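Long-range contacts in heme-binding protein A / AI-2 binding protein A (Helicobacter pylori SS1, PDB 6OFQ), which binds the peptide STSA as a periplasmic binding protein and probably delivers peptides to an ABC transporter for uptake: residues V91-L96 and D161-F166; Y62-Q67 and F183-S188. All coordinates share one frame; numbering follows the deposited sequence. Where two conformers were deposited one is given.

Contact 1 of 2, residues V91-L96 and D161-F166; sequences VYTFHL and DYTIRF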
loop_
_atom_site.group_PDB
_atom_site.type_symbol
_atom_site.label_atom_id
_atom_site.label_comp_id
_atom_site.label_asym_id
_atom_site.label_seq_id
_atom_site.Cartn_x
_atom_site.Cartn_y
_atom_site.Cartn_z
ATOM N N VAL A 91 -27.231 -2.116 0.203
ATOM C CA VAL A 91 -27.235 -2.697 1.533
ATOM C C VAL A 91 -26.386 -3.932 1.575
ATOM O O VAL A 91 -26.605 -4.842 0.781
ATOM C CB VAL A 91 -28.654 -2.964 2.038
ATOM C CG1 VAL A 91 -28.635 -3.519 3.468
ATOM C CG2 VAL A 91 -29.466 -1.721 2.072
ATOM N N TYR A 92 -25.411 -3.944 2.492
ATOM C CA TYR A 92 -24.529 -5.095 2.709
ATOM C C TYR A 92 -24.693 -5.609 4.120
ATOM O O TYR A 92 -24.491 -4.857 5.058
ATOM C CB TYR A 92 -23.031 -4.748 2.558
ATOM C CG TYR A 92 -22.605 -4.357 1.176
ATOM C CD1 TYR A 92 -23.082 -3.238 0.518
ATOM C CD2 TYR A 92 -21.605 -5.083 0.531
ATOM C CE1 TYR A 92 -22.627 -2.890 -0.732
ATOM C CE2 TYR A 92 -21.137 -4.707 -0.715
ATOM C CZ TYR A 92 -21.630 -3.613 -1.334
ATOM O OH TYR A 92 -21.214 -3.241 -2.596
ATOM N N THR A 93 -25.144 -6.856 4.271
ATOM C CA THR A 93 -25.341 -7.434 5.600
ATOM C C THR A 93 -24.314 -8.559 5.817
ATOM O O THR A 93 -24.230 -9.479 5.018
ATOM C CB THR A 93 -26.748 -8.039 5.740
ATOM O OG1 THR A 93 -27.736 -7.032 5.474
ATOM C CG2 THR A 93 -26.971 -8.473 7.151
ATOM N N PHE A 94 -23.503 -8.382 6.869
ATOM C CA PHE A 94 -22.419 -9.321 7.212
ATOM C C PHE A 94 -22.773 -10.117 8.458
ATOM O O PHE A 94 -23.177 -9.559 9.476
ATOM C CB PHE A 94 -21.098 -8.563 7.451
ATOM C CG PHE A 94 -20.536 -8.001 6.169
ATOM C CD1 PHE A 94 -19.668 -8.732 5.353
ATOM C CD2 PHE A 94 -20.881 -6.715 5.766
ATOM C CE1 PHE A 94 -19.228 -8.242 4.143
ATOM C CE2 PHE A 94 -20.439 -6.188 4.567
ATOM C CZ PHE A 94 -19.642 -6.982 3.766
ATOM N N HIS A 95 -22.640 -11.428 8.303
ATOM C CA HIS A 95 -22.848 -12.352 9.391
ATOM C C HIS A 95 -21.472 -12.647 9.988
ATOM O O HIS A 95 -20.626 -13.204 9.300
ATOM C CB HIS A 95 -23.545 -13.619 8.824
ATOM C CG HIS A 95 -24.785 -13.318 8.009
ATOM N ND1 HIS A 95 -25.955 -12.975 8.647
ATOM C CD2 HIS A 95 -25.003 -13.078 6.689
ATOM C CE1 HIS A 95 -26.865 -12.629 7.749
ATOM N NE2 HIS A 95 -26.320 -12.690 6.548
ATOM N N LEU A 96 -21.283 -12.351 11.263
ATOM C CA LEU A 96 -19.977 -12.351 11.876
ATOM C C LEU A 96 -19.697 -13.752 12.409
ATOM O O LEU A 96 -20.608 -14.484 12.907
ATOM C CB LEU A 96 -19.875 -11.280 12.931
ATOM C CG LEU A 96 -20.182 -9.834 12.536
ATOM C CD1 LEU A 96 -19.941 -8.941 13.707
ATOM C CD2 LEU A 96 -19.321 -9.418 11.339
ATOM N N ASP A 161 -25.464 -9.049 18.096
ATOM C CA ASP A 161 -24.060 -9.067 18.446
ATOM C C ASP A 161 -23.206 -9.732 17.359
ATOM O O ASP A 161 -21.972 -9.613 17.414
ATOM C CB ASP A 161 -23.836 -9.890 19.725
ATOM C CG ASP A 161 -24.350 -9.212 20.970
ATOM O OD1 ASP A 161 -24.788 -8.052 20.983
ATOM O OD2 ASP A 161 -24.350 -9.942 21.971
ATOM N N TYR A 162 -23.796 -10.374 16.346
ATOM C CA TYR A 162 -23.041 -11.067 15.311
ATOM C C TYR A 162 -23.503 -10.684 13.910
ATOM O O TYR A 162 -23.266 -11.401 12.963
ATOM C CB TYR A 162 -23.062 -12.593 15.477
ATOM C CG TYR A 162 -22.459 -12.970 16.785
ATOM C CD1 TYR A 162 -21.086 -12.896 17.040
ATOM C CD2 TYR A 162 -23.320 -13.387 17.806
ATOM C CE1 TYR A 162 -20.578 -13.268 18.285
ATOM C CE2 TYR A 162 -22.807 -13.781 19.031
ATOM C CZ TYR A 162 -21.454 -13.694 19.255
ATOM O OH TYR A 162 -21.031 -14.148 20.498
ATOM N N THR A 163 -24.088 -9.495 13.802
ATOM C CA THR A 163 -24.625 -9.042 12.485
ATOM C C THR A 163 -24.418 -7.539 12.321
ATOM O O THR A 163 -24.879 -6.722 13.111
ATOM C CB THR A 163 -26.146 -9.386 12.329
ATOM O OG1 THR A 163 -26.373 -10.731 12.730
ATOM C CG2 THR A 163 -26.596 -9.193 10.869
ATOM N N ILE A 164 -23.719 -7.198 11.225
ATOM C CA ILE A 164 -23.467 -5.832 10.851
ATOM C C ILE A 164 -24.102 -5.494 9.504
ATOM O O ILE A 164 -23.963 -6.247 8.554
ATOM C CB ILE A 164 -21.929 -5.548 10.804
ATOM C CG1 ILE A 164 -21.315 -5.490 12.235
ATOM C CG2 ILE A 164 -21.673 -4.265 10.044
ATOM C CD1 ILE A 164 -21.544 -4.167 12.920
ATOM N N ARG A 165 -24.824 -4.387 9.441
ATOM C CA ARG A 165 -25.438 -3.943 8.177
ATOM C C ARG A 165 -24.930 -2.559 7.792
ATOM O O ARG A 165 -25.010 -1.620 8.586
ATOM C CB ARG A 165 -26.960 -3.882 8.295
ATOM C CG ARG A 165 -27.620 -3.356 7.028
ATOM C CD ARG A 165 -29.122 -3.601 7.025
ATOM N NE ARG A 165 -29.372 -5.032 6.781
ATOM C CZ ARG A 165 -30.516 -5.687 7.010
ATOM N NH1 ARG A 165 -31.562 -5.113 7.575
ATOM N NH2 ARG A 165 -30.584 -6.962 6.744
ATOM N N PHE A 166 -24.355 -2.451 6.598
ATOM C CA PHE A 166 -23.973 -1.190 5.995
ATOM C C PHE A 166 -25.011 -0.778 4.999
ATOM O O PHE A 166 -25.487 -1.639 4.226
ATOM C CB PHE A 166 -22.648 -1.341 5.198
ATOM C CG PHE A 166 -21.426 -1.640 6.016
ATOM C CD1 PHE A 166 -20.600 -0.619 6.504
ATOM C CD2 PHE A 166 -21.076 -2.941 6.229
ATOM C CE1 PHE A 166 -19.462 -0.922 7.242
ATOM C CE2 PHE A 166 -19.932 -3.264 6.938
ATOM C CZ PHE A 166 -19.164 -2.248 7.472
HETATM O O HOH W 1 -25.749 -13.040 11.373
HETATM O O HOH W 2 -23.345 -14.759 12.373
#
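Two neighbouring strands of a five-stranded antiparallel sheet meet here, 91-96 beside 163-166, with Tyr-92 facing Phe-166 and Phe-94 facing Ile-164 as hydrogen-bonded pairs. Each pair is closed by two backbone bonds; the shortest, Phe-94 N to Ile-164 O, is 2.8 Å long. A further bond, Leu-96 N to Tyr-162 O, extends the pairing past the strand's start.

The two faces differ in character. On the face of Thr-93 and Arg-165, the arginine, in the conformer described, grips one hydroxyl side-on: Arg-165 NE lies 2.9 Å and NH2 3.1 Å from Thr-93 OG1, which sits in the guanidinium plane. A bend at chi3 (-74°) brings NE over to Thr-93 OG1, while Arg-165 CD rests 3.6 Å from Val-91 CG1. Farther along, a water joins His-95 ND1, in whose ring plane it lies, to Thr-163 OG1. Asp-84 holds the other imidazole nitrogen, and Asp-160 also bonds the threonine hydroxyl, so each side chain has two polar partners.

The other face is largely apolar. Phe-94 and Phe-166 meet rim to rim, planes at 88°, with CE2 of Phe-94 3.7 Å from CD2 of Phe-166. Leu-96 CD1 reaches Ile-164 CG1 at 4.0 Å, and helix 116-127 packs against Ile-164. An antiparallel sheet with one more polar face and a helix packed on the other is characteristic of a two-layer alpha+beta arrangement.

Contact 2 of 2, residues Y62-Q67 and F183-S188; sequences YDTLVQ and FLSILS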
loop_
_atom_site.group_PDB
_atom_site.type_symbol
_atom_site.label_atom_id
_atom_site.label_comp_id
_atom_site.label_asym_id
_atom_site.label_seq_id
_atom_site.Cartn_x
_atom_site.Cartn_y
_atom_site.Cartn_z
ATOM N N TYR A 62 -3.927 -8.387 12.591
ATOM C CA TYR A 62 -5.349 -8.048 12.518
ATOM C C TYR A 62 -6.036 -8.803 11.377
ATOM O O TYR A 62 -5.414 -9.088 10.361
ATOM C CB TYR A 62 -5.609 -6.574 12.231
ATOM C CG TYR A 62 -5.074 -5.620 13.284
ATOM C CD1 TYR A 62 -5.776 -5.378 14.446
ATOM C CD2 TYR A 62 -3.858 -4.991 13.136
ATOM C CE1 TYR A 62 -5.345 -4.474 15.405
ATOM C CE2 TYR A 62 -3.439 -4.070 14.075
ATOM C CZ TYR A 62 -4.191 -3.799 15.198
ATOM O OH TYR A 62 -3.747 -2.836 16.087
ATOM N N ASP A 63 -7.329 -9.082 11.559
ATOM C CA ASP A 63 -8.229 -9.452 10.490
ATOM C C ASP A 63 -9.206 -8.377 10.139
ATOM O O ASP A 63 -9.442 -7.412 10.872
ATOM C CB ASP A 63 -9.019 -10.687 10.869
ATOM C CG ASP A 63 -8.112 -11.883 11.057
ATOM O OD1 ASP A 63 -7.315 -12.203 10.135
ATOM O OD2 ASP A 63 -8.161 -12.539 12.122
ATOM N N THR A 64 -9.787 -8.613 8.962
ATOM C CA THR A 64 -10.814 -7.773 8.366
ATOM C C THR A 64 -12.128 -8.585 8.232
ATOM O O THR A 64 -12.149 -9.784 8.497
ATOM C CB THR A 64 -10.342 -7.211 7.004
ATOM O OG1 THR A 64 -9.582 -8.201 6.312
ATOM C CG2 THR A 64 -9.450 -5.957 7.181
ATOM N N LEU A 65 -13.191 -7.931 7.752
ATOM C CA LEU A 65 -14.472 -8.657 7.560
ATOM C C LEU A 65 -14.400 -9.748 6.481
ATOM O O LEU A 65 -14.909 -10.871 6.620
ATOM C CB LEU A 65 -15.585 -7.682 7.245
ATOM C CG LEU A 65 -16.020 -6.777 8.408
ATOM C CD1 LEU A 65 -17.037 -5.793 7.846
ATOM C CD2 LEU A 65 -16.738 -7.603 9.485
ATOM N N VAL A 66 -13.729 -9.393 5.389
ATOM C CA VAL A 66 -13.381 -10.286 4.301
ATOM C C VAL A 66 -11.891 -10.235 4.072
ATOM O O VAL A 66 -11.275 -9.261 4.534
ATOM C CB VAL A 66 -14.154 -9.939 2.993
ATOM C CG1 VAL A 66 -15.666 -9.899 3.299
ATOM C CG2 VAL A 66 -13.685 -8.622 2.373
ATOM N N GLN A 67 -11.273 -11.217 3.449
ATOM C CA GLN A 67 -9.853 -11.186 3.233
ATOM C C GLN A 67 -9.497 -11.654 1.850
ATOM O O GLN A 67 -10.374 -12.215 1.155
ATOM C CB GLN A 67 -9.078 -11.996 4.260
ATOM C CG GLN A 67 -9.369 -13.484 4.207
ATOM C CD GLN A 67 -8.797 -14.249 5.383
ATOM O OE1 GLN A 67 -8.700 -13.766 6.503
ATOM N NE2 GLN A 67 -8.510 -15.517 5.161
ATOM N N PHE A 183 -6.753 -0.755 6.439
ATOM C CA PHE A 183 -7.292 0.331 7.259
ATOM C C PHE A 183 -8.594 -0.010 7.931
ATOM O O PHE A 183 -9.004 0.694 8.856
ATOM C CB PHE A 183 -7.325 1.660 6.479
ATOM C CG PHE A 183 -8.511 1.805 5.544
ATOM C CD1 PHE A 183 -8.622 1.180 4.311
ATOM C CD2 PHE A 183 -9.584 2.608 5.922
ATOM C CE1 PHE A 183 -9.664 1.399 3.431
ATOM C CE2 PHE A 183 -10.628 2.840 5.051
ATOM C CZ PHE A 183 -10.729 2.195 3.831
ATOM N N LEU A 184 -9.266 -1.047 7.419
ATOM C CA LEU A 184 -10.524 -1.506 7.980
ATOM C C LEU A 184 -10.352 -2.740 8.828
ATOM O O LEU A 184 -11.312 -3.503 9.066
ATOM C CB LEU A 184 -11.559 -1.682 6.871
ATOM C CG LEU A 184 -11.894 -0.382 6.178
ATOM C CD1 LEU A 184 -12.832 -0.662 5.001
ATOM C CD2 LEU A 184 -12.453 0.705 7.116
ATOM N N SER A 185 -9.152 -2.959 9.340
ATOM C CA SER A 185 -8.908 -3.951 10.353
ATOM C C SER A 185 -9.759 -3.798 11.625
ATOM O O SER A 185 -10.126 -2.672 11.990
ATOM C CB SER A 185 -7.444 -3.825 10.749
ATOM O OG SER A 185 -6.533 -4.252 9.767
ATOM N N ILE A 186 -10.067 -4.938 12.212
ATOM C CA ILE A 186 -10.906 -4.945 13.420
ATOM C C ILE A 186 -10.045 -4.902 14.695
ATOM O O ILE A 186 -9.349 -5.874 14.969
ATOM C CB ILE A 186 -11.868 -6.124 13.425
ATOM C CG1 ILE A 186 -12.728 -6.184 12.139
ATOM C CG2 ILE A 186 -12.791 -6.041 14.637
ATOM C CD1 ILE A 186 -13.387 -4.891 11.718
ATOM N N LEU A 187 -10.137 -3.748 15.359
ATOM C CA LEU A 187 -9.470 -3.607 16.669
ATOM C C LEU A 187 -10.478 -3.926 17.756
ATOM O O LEU A 187 -11.671 -4.084 17.485
ATOM C CB LEU A 187 -9.012 -2.169 16.828
ATOM C CG LEU A 187 -7.700 -1.788 16.141
ATOM C CD1 LEU A 187 -7.729 -1.953 14.625
ATOM C CD2 LEU A 187 -7.289 -0.381 16.523
ATOM N N SER A 188 -9.962 -4.105 18.978
ATOM C CA SER A 188 -10.834 -4.452 20.103
ATOM C C SER A 188 -11.332 -3.228 20.857
ATOM O O SER A 188 -10.563 -2.470 21.472
ATOM C CB SER A 188 -10.062 -5.317 21.093
ATOM O OG SER A 188 -10.734 -5.410 22.361
HETATM O O HOH W 3 -5.434 -6.345 8.443
HETATM O O HOH W 4 -8.378 -8.301 14.197
HETATM O O HOH W 5 -13.177 -5.072 7.518
#
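Ser-185 OG is gripped by two groups: a water donates to it at 2.7 Å, and it is also hydrogen-bonded to Asp-182 O. The same water donates weakly to Tyr-62 O, bridging two buried loop segments. These are the approach to edge strand 66-68 and the connection between helices 175-178 and 189-197 of this periplasmic binding protein. Ile-186 O takes a 2.7 Å hydrogen bond from a second water, which in turn accepts one from Asp-63 N. Directly beside this bridge, Ile-186 N donates to Asp-63 O at 2.9 Å. Ile-186 is thus held through both its backbone N and its O, one bond direct and one through solvent.

A third water links Leu-65 N to Leu-184 O, so waters bridge backbone groups of the two segments.

Side chains fill in around the bonds. The methyl CG2 of Thr-64 lies 3.6 Å from Leu-184 O, while its OG1, between the backbone N and the carbonyl carbon (chi1 38°), turns back to donate to Val-66 O at 2.7 Å. Tyr-62 lays its CB against Ser-185, and Ile-186 O sits at the edge of its ring, near CD1. The phenol oxygen is bonded to Met-44 O, outside both loops. Next to CD1, Tyr-62 CE1 lies 3.6 Å from Leu-187 CD1, the two side chains crossing at a slant.

How the contacts relate
The centres of contacts 1 and 2 lie about 14 Å apart, and both reach the same antiparallel sheet, in the order 66-68, 75-85, 91-96, 163-168, 153-160. Contact 1 joins two adjacent inner strands; contact 2 ties a loop to the approach of edge strand 66-68. Along the chain, 62-67 comes first, then 91-96, 161-166 and 183-188, so contact 2 brackets contact 1. Helix 116-127 borders both. They touch through apolar side chains: Leu-65 CD2 lies 3.7 Å from Leu-96 CD2, and Val-66 meets Phe-94, so Leu-65 and Val-66 of contact 2 continue the apolar side of the sheet in this periplasmic binding protein.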